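Local coordinates for uncharacterized protein (Bacteroides ovatus, PDB 4IRT) that is of unknown function but is a putative neuraminidase with BNR repeats, probably built as a beta-propeller of four-stranded antiparallel blades, at residues L183-D186 against T190-L193; Y280-N285 against P317-E322; I169-E174 against A179-Y184; E128-S133 against L138-S143. All coordinates share one frame; numbering follows the deposited sequence. Where two conformers were deposited one is given.

Overall arrangement
Contacts 1, 3 and 4 gather about two neighbouring blades of the propeller-like chain, while contact 2 lies apart between two later ones. Contacts 1 and 3 share Leu183 and Tyr184 on strand 178-185, and their centres are about 13 Å apart; Leu193 CD2 meets Leu170 CD2 at 3.8 Å. Contact 4 is the first hairpin of the preceding blade, its centre about 10 Å from that of contact 1, and Val185 CG2 packs on Tyr130 CB at 3.6 Å. Contact 2 has its centre about 14 Å from that of contact 1, with no touch between them. An ethanediol molecule, probably from the crystallisation liquor, sits in contact 3; it marks no known active site.

Contact 1. Residues L183-D186 against T190-L193; sequences LYVD and TIHL
Leu183 to Asp186 and Thr190 to Leu193 pair as an antiparallel beta hairpin, the first two strands of a four-stranded blade of the propeller. Its middle is closely knit: Tyr184 and His192 form a hydrogen-bonded pair, in which His192 N reaches Tyr184 O at 2.7 Å along a nearly straight line. On one face of the hairpin, Leu183 and Leu193 lie side by side, Leu183 CG 3.8 Å from Leu193 CD1, and Val185 runs beside Ile191 with its CG2 against Ile191 CG1. Branched aliphatic residues suit this face, buried against Tyr130, Leu151 and Met153 of the preceding blade, with Trp221 beside Ile191 and Leu193. On the other face stands His192. Its NE2 donates to Asp186 OD2 at 2.8 Å in the plane of the ring, whereas the carboxylate is met from above its own plane, the two planes 63° apart; ND1 is hydrogen-bonded to Tyr211 OH, so both ring nitrogens are engaged and the ring is held against turning. The aspartate folds back across the turn because CG stands between its backbone N and carbonyl carbon (chi1 69°), which lets OD1 accept from Thr190 N at 2.9 Å and also from Lys188 N. An alanine here would lose the carboxylate and is likely to leave His192 NE2 and the Thr190 amide without their acceptor, slackening the turn. Set against the close aliphatic face, the turn end is looser: a water bridges it, donating to Asp186 OD2 at 2.6 Å and lying 2.7 Å from Thr190 OG1.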
loop_
_atom_site.group_PDB
_atom_site.type_symbol
_atom_site.label_atom_id
_atom_site.label_comp_id
_atom_site.label_asym_id
_atom_site.label_seq_id
_atom_site.Cartn_x
_atom_site.Cartn_y
_atom_site.Cartn_z
ATOM N N LEU A 183 3.289 -3.921 4.410
ATOM C CA LEU A 183 3.646 -5.320 4.249
ATOM C C LEU A 183 3.770 -5.664 2.791
ATOM O O LEU A 183 3.345 -4.900 1.922
ATOM C CB LEU A 183 2.603 -6.265 4.869
ATOM C CG LEU A 183 2.327 -6.066 6.347
ATOM C CD1 LEU A 183 1.203 -5.081 6.569
ATOM C CD2 LEU A 183 1.957 -7.331 7.071
ATOM N N TYR A 184 4.328 -6.835 2.559
ATOM C CA TYR A 184 4.440 -7.410 1.234
ATOM C C TYR A 184 4.646 -8.906 1.376
ATOM O O TYR A 184 5.387 -9.349 2.259
ATOM C CB TYR A 184 5.618 -6.804 0.501
ATOM C CG TYR A 184 5.747 -7.164 -0.960
ATOM C CD1 TYR A 184 4.997 -6.482 -1.914
ATOM C CD2 TYR A 184 6.671 -8.122 -1.403
ATOM C CE1 TYR A 184 5.112 -6.771 -3.270
ATOM C CE2 TYR A 184 6.801 -8.415 -2.765
ATOM C CZ TYR A 184 6.015 -7.705 -3.700
ATOM O OH TYR A 184 6.111 -7.948 -5.051
ATOM N N VAL A 185 3.997 -9.693 0.519
ATOM C CA VAL A 185 4.227 -11.136 0.537
ATOM C C VAL A 185 5.057 -11.450 -0.685
ATOM O O VAL A 185 4.632 -11.166 -1.818
ATOM C CB VAL A 185 2.908 -11.919 0.529
ATOM C CG1 VAL A 185 3.182 -13.417 0.478
ATOM C CG2 VAL A 185 2.096 -11.548 1.764
ATOM N N ASP A 186 6.256 -11.980 -0.464
ATOM C CA ASP A 186 7.193 -12.141 -1.566
ATOM C C ASP A 186 6.870 -13.362 -2.417
ATOM O O ASP A 186 5.888 -14.069 -2.183
ATOM C CB ASP A 186 8.660 -12.087 -1.107
ATOM C CG ASP A 186 9.092 -13.286 -0.277
ATOM O OD1 ASP A 186 8.447 -14.358 -0.338
ATOM O OD2 ASP A 186 10.123 -13.168 0.427
ATOM N N THR A 190 6.846 -15.549 1.787
ATOM C CA THR A 190 7.229 -14.904 3.048
ATOM C C THR A 190 6.473 -13.575 3.224
ATOM O O THR A 190 6.393 -12.741 2.299
ATOM C CB THR A 190 8.753 -14.671 3.093
ATOM O OG1 THR A 190 9.417 -15.936 2.980
ATOM C CG2 THR A 190 9.200 -13.970 4.372
ATOM N N ILE A 191 5.972 -13.348 4.426
ATOM C CA ILE A 191 5.298 -12.091 4.745
ATOM C C ILE A 191 6.332 -11.151 5.333
ATOM O O ILE A 191 6.933 -11.462 6.378
ATOM C CB ILE A 191 4.177 -12.278 5.789
ATOM C CG1 ILE A 191 3.155 -13.327 5.332
ATOM C CG2 ILE A 191 3.522 -10.942 6.096
ATOM C CD1 ILE A 191 2.226 -13.778 6.439
ATOM N N HIS A 192 6.506 -9.996 4.686
ATOM C CA HIS A 192 7.380 -8.958 5.177
ATOM C C HIS A 192 6.565 -7.874 5.841
ATOM O O HIS A 192 5.482 -7.550 5.380
ATOM C CB HIS A 192 8.197 -8.350 4.021
ATOM C CG HIS A 192 9.062 -9.342 3.314
ATOM N ND1 HIS A 192 10.382 -9.522 3.637
ATOM C CD2 HIS A 192 8.789 -10.238 2.332
ATOM C CE1 HIS A 192 10.896 -10.483 2.888
ATOM N NE2 HIS A 192 9.953 -10.924 2.074
ATOM N N LEU A 193 7.115 -7.285 6.894
ATOM C CA LEU A 193 6.452 -6.214 7.642
ATOM C C LEU A 193 7.459 -5.164 8.065
ATOM O O LEU A 193 8.481 -5.490 8.665
ATOM C CB LEU A 193 5.820 -6.823 8.904
ATOM C CG LEU A 193 5.296 -5.892 9.997
ATOM C CD1 LEU A 193 4.109 -5.090 9.534
ATOM C CD2 LEU A 193 4.917 -6.727 11.208
HETATM O O HOH W 1 11.577 -14.969 1.708
#

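Contact 2. Residues Y280-N285 against P317-E322; sequences YRIVWN and PRIVVE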
loop_
_atom_site.group_PDB
_atom_site.type_symbol
_atom_site.label_atom_id
_atom_site.label_comp_id
_atom_site.label_asym_id
_atom_site.label_seq_id
_atom_site.Cartn_x
_atom_site.Cartn_y
_atom_site.Cartn_z
ATOM N N TYR A 280 13.283 11.593 -1.089
ATOM C CA TYR A 280 12.926 10.206 -1.271
ATOM C C TYR A 280 14.100 9.259 -0.976
ATOM O O TYR A 280 15.269 9.567 -1.256
ATOM C CB TYR A 280 12.411 9.973 -2.676
ATOM C CG TYR A 280 11.016 10.451 -2.964
ATOM C CD1 TYR A 280 9.904 9.782 -2.435
ATOM C CD2 TYR A 280 10.778 11.568 -3.804
ATOM C CE1 TYR A 280 8.620 10.171 -2.735
ATOM C CE2 TYR A 280 9.461 11.981 -4.084
ATOM C CZ TYR A 280 8.411 11.274 -3.563
ATOM O OH TYR A 280 7.090 11.581 -3.832
ATOM N N ARG A 281 13.776 8.124 -0.359
ATOM C CA ARG A 281 14.730 7.152 0.117
ATOM C C ARG A 281 14.306 5.745 -0.219
ATOM O O ARG A 281 13.122 5.455 -0.299
ATOM C CB ARG A 281 14.789 7.207 1.649
ATOM C CG ARG A 281 14.941 8.609 2.188
ATOM C CD ARG A 281 16.340 9.175 2.008
ATOM N NE ARG A 281 16.405 10.564 2.490
ATOM C CZ ARG A 281 17.506 11.187 2.913
ATOM N NH1 ARG A 281 18.662 10.559 2.871
ATOM N NH2 ARG A 281 17.452 12.449 3.347
ATOM N N ILE A 282 15.289 4.859 -0.322
ATOM C CA ILE A 282 15.056 3.427 -0.253
ATOM C C ILE A 282 15.938 2.806 0.844
ATOM O O ILE A 282 17.097 3.193 1.012
ATOM C CB ILE A 282 15.265 2.766 -1.648
ATOM C CG1 ILE A 282 14.699 1.352 -1.665
ATOM C CG2 ILE A 282 16.733 2.786 -2.072
ATOM C CD1 ILE A 282 14.460 0.810 -3.055
ATOM N N VAL A 283 15.371 1.851 1.581
ATOM C CA VAL A 283 16.073 1.115 2.634
ATOM C C VAL A 283 15.879 -0.360 2.305
ATOM O O VAL A 283 14.759 -0.800 2.090
ATOM C CB VAL A 283 15.467 1.450 3.998
ATOM C CG1 VAL A 283 16.010 0.586 5.128
ATOM C CG2 VAL A 283 15.601 2.929 4.301
ATOM N N TRP A 284 16.949 -1.137 2.307
ATOM C CA TRP A 284 16.851 -2.551 1.984
ATOM C C TRP A 284 17.919 -3.364 2.691
ATOM O O TRP A 284 18.923 -2.807 3.171
ATOM C CB TRP A 284 16.949 -2.766 0.467
ATOM C CG TRP A 284 18.366 -2.692 -0.111
ATOM C CD1 TRP A 284 19.180 -3.753 -0.454
ATOM C CD2 TRP A 284 19.118 -1.505 -0.407
ATOM N NE1 TRP A 284 20.387 -3.284 -0.933
ATOM C CE2 TRP A 284 20.385 -1.921 -0.896
ATOM C CE3 TRP A 284 18.865 -0.129 -0.275
ATOM C CZ2 TRP A 284 21.355 -1.025 -1.286
ATOM C CZ3 TRP A 284 19.835 0.755 -0.678
ATOM C CH2 TRP A 284 21.086 0.293 -1.162
ATOM N N ASN A 285 17.674 -4.664 2.770
ATOM C CA ASN A 285 18.570 -5.595 3.443
ATOM C C ASN A 285 19.005 -6.637 2.438
ATOM O O ASN A 285 18.166 -7.148 1.708
ATOM C CB ASN A 285 17.858 -6.277 4.605
ATOM C CG ASN A 285 18.788 -7.162 5.421
ATOM O OD1 ASN A 285 19.000 -8.329 5.089
ATOM N ND2 ASN A 285 19.373 -6.590 6.469
ATOM N N PRO A 317 5.687 6.794 -1.841
ATOM C CA PRO A 317 6.089 6.056 -3.024
ATOM C C PRO A 317 5.734 4.583 -3.086
ATOM O O PRO A 317 5.401 3.954 -2.069
ATOM C CB PRO A 317 7.605 6.222 -2.995
ATOM C CG PRO A 317 7.931 6.189 -1.546
ATOM C CD PRO A 317 6.817 6.990 -0.908
ATOM N N ARG A 318 5.845 4.033 -4.289
ATOM C CA ARG A 318 5.796 2.571 -4.498
ATOM C C ARG A 318 7.051 2.153 -5.252
ATOM O O ARG A 318 7.673 2.977 -5.929
ATOM C CB ARG A 318 4.575 2.135 -5.316
ATOM C CG ARG A 318 3.201 2.334 -4.673
ATOM C CD ARG A 318 2.804 1.142 -3.872
ATOM N NE ARG A 318 1.462 1.152 -3.273
ATOM C CZ ARG A 318 0.570 0.186 -3.432
ATOM N NH1 ARG A 318 0.791 -0.846 -4.258
ATOM N NH2 ARG A 318 -0.580 0.261 -2.798
ATOM N N ILE A 319 7.407 0.875 -5.131
ATOM C CA ILE A 319 8.571 0.312 -5.803
ATOM C C ILE A 319 8.279 -1.096 -6.308
ATOM O O ILE A 319 7.481 -1.851 -5.717
ATOM C CB ILE A 319 9.804 0.216 -4.876
ATOM C CG1 ILE A 319 9.437 -0.429 -3.521
ATOM C CG2 ILE A 319 10.458 1.566 -4.673
ATOM C CD1 ILE A 319 10.656 -0.768 -2.675
ATOM N N VAL A 320 8.950 -1.462 -7.388
ATOM C CA VAL A 320 9.115 -2.882 -7.719
ATOM C C VAL A 320 10.599 -3.127 -7.970
ATOM O O VAL A 320 11.331 -2.214 -8.369
ATOM C CB VAL A 320 8.247 -3.344 -8.903
ATOM C CG1 VAL A 320 6.759 -3.230 -8.538
ATOM C CG2 VAL A 320 8.584 -2.600 -10.190
ATOM N N VAL A 321 11.019 -4.356 -7.686
ATOM C CA VAL A 321 12.409 -4.736 -7.773
ATOM C C VAL A 321 12.581 -6.002 -8.629
ATOM O O VAL A 321 11.752 -6.923 -8.587
ATOM C CB VAL A 321 12.994 -4.963 -6.377
ATOM C CG1 VAL A 321 14.507 -5.213 -6.425
ATOM C CG2 VAL A 321 12.695 -3.773 -5.486
ATOM N N GLU A 322 13.673 -6.018 -9.391
ATOM C CA GLU A 322 14.071 -7.172 -10.195
ATOM C C GLU A 322 15.570 -7.380 -9.976
ATOM O O GLU A 322 16.404 -6.698 -10.585
ATOM C CB GLU A 322 13.757 -6.894 -11.669
ATOM C CG GLU A 322 14.464 -7.774 -12.704
ATOM C CD GLU A 322 14.140 -9.243 -12.556
ATOM O OE1 GLU A 322 14.813 -9.922 -11.760
ATOM O OE2 GLU A 322 13.224 -9.715 -13.262
#
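An apolar contact between two successive blades brings Tyr280 onto Pro317 and Ile282 onto Ile319. Strand 278-285 is the third of its four-stranded sheet and strand 318-322 an edge strand of the next, so side chains bridge backbones that stay far apart: the CA atoms of Ile282 and Ile319 are 9.1 Å from each other, and no hydrogen bond crosses. The two isoleucines meet methyl to methyl, CD1 of Ile282 lying 4.1 Å from CD1 of Ile319. Ile282 has CG1 anti to its backbone N (chi1 -166°), and the extended CG1-CD1 arm of this beta-branched residue, at home in a strand, carries a methyl across the gap. At the N-terminal ends of both segments the tyrosine and proline rings pass one another, pointing opposite ways. CE1 of Tyr280 comes 4.1 Å from CB of Pro317, an oblique approach that favours neither face nor edge of the aromatic ring. The Tyr280 hydroxyl is bonded to Ala315 O, which ties that ring to the chain just before Pro317, and Tyr328 covers both Pro317 and Ile319. With carbon alone meeting carbon across these buried segments, their direct cohesion rests on dispersion and the exclusion of water, and imposes little directional demand.

Contact 3. Residues I169-E174 against A179-Y184; sequences ILIDGE and AYWQLY. With EDO (1,2-ethanediol), chain K.
Ile171 reaches from the loop that links one blade to the next and lays its two branches along strand 178-185, one against Ala179 and the other near Trp181. The short branch, CG2, comes 4.0 Å from Ala179 CB, where a single methyl leaves room for the loop to come close. The long branch points along the strand: CG1 is anti to the carbonyl carbon (chi1 -58°), and its CD1 approaches Trp181 CE3 at 4.5 Å, obliquely to the indole. Trp195 and Trp197 of the adjoining strand also touch Ile171, so the aliphatic chain is set among large aromatic groups.

Between the loop and the strand lies an ethanediol molecule, probably picked up from the crystallisation liquor. Its C2 rests 3.6 Å from Trp181 CZ3 while its O2 donates to the backbone oxygen Ile171 O at 2.7 Å; Leu151 N and Gly149 O, from the preceding blade, hold it too. Past Ile171 the loop bends in an Asx turn, Asp172 OD1 accepting from Glu174 N at 2.8 Å from above the carboxylate plane. Direct contact between loop and strand is thus purely apolar, and the diol fits by offering carbon to the indole and hydrogen bonds to backbone atoms, which accounts for how a small polar molecule can lodge here.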
loop_
_atom_site.group_PDB
_atom_site.type_symbol
_atom_site.label_atom_id
_atom_site.label_comp_id
_atom_site.label_asym_id
_atom_site.label_seq_id
_atom_site.Cartn_x
_atom_site.Cartn_y
_atom_site.Cartn_z
ATOM N N ILE A 169 -2.023 -9.452 18.888
ATOM C CA ILE A 169 -1.024 -8.426 19.171
ATOM C C ILE A 169 0.355 -8.784 18.609
ATOM O O ILE A 169 1.095 -9.621 19.162
ATOM C CB ILE A 169 -0.915 -8.094 20.667
ATOM C CG1 ILE A 169 -2.307 -7.944 21.311
ATOM C CG2 ILE A 169 -0.123 -6.805 20.832
ATOM C CD1 ILE A 169 -2.278 -7.446 22.736
ATOM N N LEU A 170 0.699 -8.115 17.518
ATOM C CA LEU A 170 1.943 -8.332 16.825
ATOM C C LEU A 170 2.927 -7.212 17.124
ATOM O O LEU A 170 4.079 -7.482 17.444
ATOM C CB LEU A 170 1.669 -8.415 15.323
ATOM C CG LEU A 170 2.857 -8.684 14.417
ATOM C CD1 LEU A 170 3.667 -9.894 14.881
ATOM C CD2 LEU A 170 2.343 -8.906 13.001
ATOM N N ILE A 171 2.451 -5.960 17.032
ATOM C CA ILE A 171 3.246 -4.779 17.358
ATOM C C ILE A 171 2.590 -4.130 18.568
ATOM O O ILE A 171 1.389 -3.859 18.564
ATOM C CB ILE A 171 3.319 -3.785 16.195
ATOM C CG1 ILE A 171 3.904 -4.416 14.933
ATOM C CG2 ILE A 171 4.178 -2.591 16.550
ATOM C CD1 ILE A 171 3.782 -3.516 13.715
ATOM N N ASP A 172 3.381 -3.933 19.625
ATOM C CA ASP A 172 2.885 -3.455 20.899
ATOM C C ASP A 172 3.362 -2.026 21.117
ATOM O O ASP A 172 4.553 -1.789 21.285
ATOM C CB ASP A 172 3.405 -4.373 22.024
ATOM C CG ASP A 172 2.752 -4.111 23.370
ATOM O OD1 ASP A 172 1.887 -3.203 23.505
ATOM O OD2 ASP A 172 3.120 -4.848 24.318
ATOM N N GLY A 173 2.410 -1.101 21.117
ATOM C CA GLY A 173 2.654 0.303 21.433
ATOM C C GLY A 173 2.700 0.589 22.918
ATOM O O GLY A 173 2.925 1.728 23.309
ATOM N N GLU A 174 2.461 -0.438 23.739
ATOM C CA GLU A 174 2.632 -0.379 25.188
ATOM C C GLU A 174 1.869 0.766 25.852
ATOM O O GLU A 174 2.355 1.359 26.832
ATOM C CB GLU A 174 4.119 -0.287 25.575
ATOM C CG GLU A 174 4.982 -1.431 25.078
ATOM C CD GLU A 174 6.426 -1.249 25.464
ATOM O OE1 GLU A 174 6.761 -1.527 26.628
ATOM O OE2 GLU A 174 7.215 -0.816 24.618
ATOM N N ALA A 179 2.011 2.726 15.887
ATOM C CA ALA A 179 2.813 2.347 14.717
ATOM C C ALA A 179 2.013 2.573 13.442
ATOM O O ALA A 179 0.774 2.556 13.484
ATOM C CB ALA A 179 3.209 0.896 14.822
ATOM N N TYR A 180 2.730 2.785 12.323
ATOM C CA TYR A 180 2.180 2.780 10.979
ATOM C C TYR A 180 3.031 1.862 10.156
ATOM O O TYR A 180 4.252 2.038 10.089
ATOM C CB TYR A 180 2.172 4.172 10.362
ATOM C CG TYR A 180 1.234 5.072 11.089
ATOM C CD1 TYR A 180 -0.114 5.133 10.731
ATOM C CD2 TYR A 180 1.676 5.842 12.137
ATOM C CE1 TYR A 180 -1.000 5.957 11.427
ATOM C CE2 TYR A 180 0.808 6.667 12.837
ATOM C CZ TYR A 180 -0.529 6.711 12.480
ATOM O OH TYR A 180 -1.368 7.524 13.204
ATOM N N TRP A 181 2.371 0.885 9.543
ATOM C CA TRP A 181 3.042 -0.242 8.918
ATOM C C TRP A 181 2.735 -0.381 7.440
ATOM O O TRP A 181 1.820 0.227 6.931
ATOM C CB TRP A 181 2.655 -1.548 9.640
ATOM C CG TRP A 181 1.154 -1.771 9.712
ATOM C CD1 TRP A 181 0.350 -2.288 8.768
ATOM C CD2 TRP A 181 0.309 -1.439 10.835
ATOM N NE1 TRP A 181 -0.978 -2.291 9.212
ATOM C CE2 TRP A 181 -1.008 -1.786 10.492
ATOM C CE3 TRP A 181 0.558 -0.867 12.084
ATOM C CZ2 TRP A 181 -2.079 -1.563 11.347
ATOM C CZ3 TRP A 181 -0.484 -0.667 12.935
ATOM C CH2 TRP A 181 -1.805 -1.001 12.563
ATOM N N GLN A 182 3.524 -1.221 6.783
ATOM C CA GLN A 182 3.291 -1.726 5.425
ATOM C C GLN A 182 3.867 -3.129 5.304
ATOM O O GLN A 182 4.773 -3.510 6.063
ATOM C CB GLN A 182 3.902 -0.785 4.348
ATOM C CG GLN A 182 5.385 -0.428 4.562
ATOM C CD GLN A 182 5.615 0.769 5.459
ATOM O OE1 GLN A 182 4.772 1.670 5.569
ATOM N NE2 GLN A 182 6.776 0.783 6.134
ATOM N N LEU A 183 3.289 -3.921 4.410
ATOM C CA LEU A 183 3.646 -5.320 4.249
ATOM C C LEU A 183 3.770 -5.664 2.791
ATOM O O LEU A 183 3.345 -4.900 1.922
ATOM C CB LEU A 183 2.603 -6.265 4.869
ATOM C CG LEU A 183 2.327 -6.066 6.347
ATOM C CD1 LEU A 183 1.203 -5.081 6.569
ATOM C CD2 LEU A 183 1.957 -7.331 7.071
ATOM N N TYR A 184 4.328 -6.835 2.559
ATOM C CA TYR A 184 4.440 -7.410 1.234
ATOM C C TYR A 184 4.646 -8.906 1.376
ATOM O O TYR A 184 5.387 -9.349 2.259
ATOM C CB TYR A 184 5.618 -6.804 0.501
ATOM C CG TYR A 184 5.747 -7.164 -0.960
ATOM C CD1 TYR A 184 4.997 -6.482 -1.914
ATOM C CD2 TYR A 184 6.671 -8.122 -1.403
ATOM C CE1 TYR A 184 5.112 -6.771 -3.270
ATOM C CE2 TYR A 184 6.801 -8.415 -2.765
ATOM C CZ TYR A 184 6.015 -7.705 -3.700
ATOM O OH TYR A 184 6.111 -7.948 -5.051
HETATM C C1 EDO K . 0.986 -0.468 17.587
HETATM O O1 EDO K . -0.064 0.039 18.408
HETATM C C2 EDO K . 0.398 -1.269 16.413
HETATM O O2 EDO K . -0.237 -2.477 16.849
#

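Contact 4. Residues E128-S133 against L138-S143; sequences EFYPLS and LFVYRS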
loop_
_atom_site.group_PDB
_atom_site.type_symbol
_atom_site.label_atom_id
_atom_site.label_comp_id
_atom_site.label_asym_id
_atom_site.label_seq_id
_atom_site.Cartn_x
_atom_site.Cartn_y
_atom_site.Cartn_z
ATOM N N GLU A 128 -6.286 -3.866 4.341
ATOM C CA GLU A 128 -5.269 -4.312 3.383
ATOM C C GLU A 128 -5.336 -5.818 3.211
ATOM O O GLU A 128 -5.399 -6.534 4.210
ATOM C CB GLU A 128 -3.844 -4.001 3.868
ATOM C CG GLU A 128 -3.532 -2.587 4.312
ATOM C CD GLU A 128 -2.252 -2.518 5.178
ATOM O OE1 GLU A 128 -1.334 -3.336 5.018
ATOM O OE2 GLU A 128 -2.171 -1.666 6.080
ATOM N N PHE A 129 -5.267 -6.283 1.952
ATOM C CA PHE A 129 -5.221 -7.689 1.608
ATOM C C PHE A 129 -3.847 -8.039 1.013
ATOM O O PHE A 129 -3.254 -7.231 0.303
ATOM C CB PHE A 129 -6.265 -8.037 0.554
ATOM C CG PHE A 129 -7.690 -8.019 1.048
ATOM C CD1 PHE A 129 -8.217 -9.094 1.744
ATOM C CD2 PHE A 129 -8.522 -6.947 0.752
ATOM C CE1 PHE A 129 -9.524 -9.069 2.192
ATOM C CE2 PHE A 129 -9.825 -6.931 1.180
ATOM C CZ PHE A 129 -10.334 -8.008 1.886
ATOM N N TYR A 130 -3.401 -9.276 1.246
ATOM C CA TYR A 130 -2.197 -9.838 0.635
ATOM C C TYR A 130 -2.464 -11.292 0.340
ATOM O O TYR A 130 -3.071 -12.008 1.160
ATOM C CB TYR A 130 -0.978 -9.703 1.566
ATOM C CG TYR A 130 -0.773 -8.294 2.059
ATOM C CD1 TYR A 130 -0.038 -7.380 1.317
ATOM C CD2 TYR A 130 -1.376 -7.850 3.250
ATOM C CE1 TYR A 130 0.125 -6.078 1.740
ATOM C CE2 TYR A 130 -1.235 -6.544 3.668
ATOM C CZ TYR A 130 -0.489 -5.661 2.914
ATOM O OH TYR A 130 -0.343 -4.369 3.314
ATOM N N PRO A 131 -1.998 -11.771 -0.825
ATOM C CA PRO A 131 -2.175 -13.172 -1.150
ATOM C C PRO A 131 -1.071 -14.040 -0.548
ATOM O O PRO A 131 0.091 -13.641 -0.541
ATOM C CB PRO A 131 -2.063 -13.171 -2.677
ATOM C CG PRO A 131 -1.028 -12.153 -2.920
ATOM C CD PRO A 131 -1.235 -11.072 -1.871
ATOM N N LEU A 132 -1.439 -15.224 -0.076
ATOM C CA LEU A 132 -0.511 -16.157 0.537
ATOM C C LEU A 132 -0.334 -17.312 -0.431
ATOM O O LEU A 132 -1.162 -17.514 -1.327
ATOM C CB LEU A 132 -1.081 -16.701 1.846
ATOM C CG LEU A 132 -1.310 -15.644 2.937
ATOM C CD1 LEU A 132 -1.932 -16.323 4.148
ATOM C CD2 LEU A 132 0.003 -14.955 3.298
ATOM N N SER A 133 0.732 -18.075 -0.238
ATOM C CA SER A 133 0.962 -19.263 -1.067
ATOM C C SER A 133 -0.215 -20.219 -0.958
ATOM O O SER A 133 -0.793 -20.368 0.108
ATOM C CB SER A 133 2.259 -19.963 -0.656
ATOM O OG SER A 133 3.335 -19.286 -1.257
ATOM N N LEU A 138 -4.359 -13.065 3.297
ATOM C CA LEU A 138 -4.110 -12.344 4.542
ATOM C C LEU A 138 -4.891 -11.043 4.525
ATOM O O LEU A 138 -4.998 -10.405 3.481
ATOM C CB LEU A 138 -2.629 -12.012 4.653
ATOM C CG LEU A 138 -2.103 -11.811 6.061
ATOM C CD1 LEU A 138 -1.979 -13.136 6.800
ATOM C CD2 LEU A 138 -0.758 -11.098 6.009
ATOM N N PHE A 139 -5.424 -10.654 5.679
ATOM C CA PHE A 139 -6.058 -9.357 5.835
ATOM C C PHE A 139 -5.454 -8.695 7.046
ATOM O O PHE A 139 -5.311 -9.305 8.089
ATOM C CB PHE A 139 -7.546 -9.483 6.029
ATOM C CG PHE A 139 -8.301 -8.156 6.078
ATOM C CD1 PHE A 139 -8.457 -7.375 4.937
ATOM C CD2 PHE A 139 -8.924 -7.756 7.242
ATOM C CE1 PHE A 139 -9.220 -6.208 4.967
ATOM C CE2 PHE A 139 -9.677 -6.599 7.289
ATOM C CZ PHE A 139 -9.833 -5.828 6.158
ATOM N N VAL A 140 -5.112 -7.436 6.882
ATOM C CA VAL A 140 -4.560 -6.647 7.958
ATOM C C VAL A 140 -5.343 -5.346 8.059
ATOM O O VAL A 140 -5.736 -4.769 7.036
ATOM C CB VAL A 140 -3.067 -6.333 7.788
ATOM C CG1 VAL A 140 -2.594 -5.474 8.946
ATOM C CG2 VAL A 140 -2.257 -7.606 7.720
ATOM N N TYR A 141 -5.571 -4.898 9.291
ATOM C CA TYR A 141 -6.212 -3.607 9.506
ATOM C C TYR A 141 -5.783 -3.037 10.848
ATOM O O TYR A 141 -5.199 -3.755 11.666
ATOM C CB TYR A 141 -7.743 -3.739 9.413
ATOM C CG TYR A 141 -8.428 -4.578 10.491
ATOM C CD1 TYR A 141 -8.431 -5.958 10.409
ATOM C CD2 TYR A 141 -9.063 -3.993 11.582
ATOM C CE1 TYR A 141 -9.053 -6.734 11.365
ATOM C CE2 TYR A 141 -9.700 -4.765 12.542
ATOM C CZ TYR A 141 -9.690 -6.147 12.430
ATOM O OH TYR A 141 -10.316 -6.956 13.374
ATOM N N ARG A 142 -6.081 -1.749 11.027
ATOM C CA ARG A 142 -5.870 -1.070 12.303
ATOM C C ARG A 142 -7.194 -1.022 13.054
ATOM O O ARG A 142 -8.216 -0.525 12.557
ATOM C CB ARG A 142 -5.337 0.366 12.159
ATOM C CG ARG A 142 -5.030 1.010 13.513
ATOM C CD ARG A 142 -4.663 2.490 13.468
ATOM N NE ARG A 142 -5.808 3.376 13.286
ATOM C CZ ARG A 142 -5.701 4.675 12.992
ATOM N NH1 ARG A 142 -4.498 5.226 12.881
ATOM N NH2 ARG A 142 -6.778 5.422 12.826
ATOM N N SER A 143 -7.175 -1.563 14.258
ATOM C CA SER A 143 -8.338 -1.540 15.117
ATOM C C SER A 143 -8.192 -0.459 16.177
ATOM O O SER A 143 -7.168 -0.399 16.871
ATOM C CB SER A 143 -8.498 -2.883 15.834
ATOM O OG SER A 143 -9.647 -2.830 16.669
#
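Phe129 takes Phe139 over one face of its ring, with Phe139 CD1 standing 3.4 Å above the plane and displaced toward the rim. The planes are 48° apart and the centroids 4.8 Å, so the pair is oblique, neither a stack nor edge-to-face. Both rings belong to the antiparallel beta hairpin of strands 124-131 and 137-143, which opens a four-stranded propeller blade. The differing first torsions turn the rings toward each other: Phe139 has CG anti to its backbone N (chi1 -175°), whereas CG of Phe129 is anti to the carbonyl carbon. The two sit on a non-hydrogen-bonded pair, where the CA atoms lie closer than at the flanking hydrogen-bonded pairs, and Glu128 O also lies near Phe139 CD1. Met116 and Pro127 add to the cover of Phe139. A serine in place of Phe129 would remove the ring and is likely to leave Phe139 without its aromatic neighbour, opening a gap beside CD1.

The other face carries Glu128, Tyr130, Leu138 and Val140. There the tyrosine ring is approached obliquely by Val140 CG2, 4.3 Å from Tyr130 CE2, and Leu138 spreads its CD1 toward Leu132 CD1 at 4.1 Å. Apolar bulk suits Leu138, Val140 and the Tyr130 ring, buried against Met153, Trp181 and Val185 respectively; Glu128 is the polar exception. Backbone bonds in both directions join Glu128 to Val140 and Tyr130 to Leu138, fixing the register. Near the turn, Leu138 N reaches Tyr130 O at 2.7 Å, a nearly straight bond of 171° at the hydrogen.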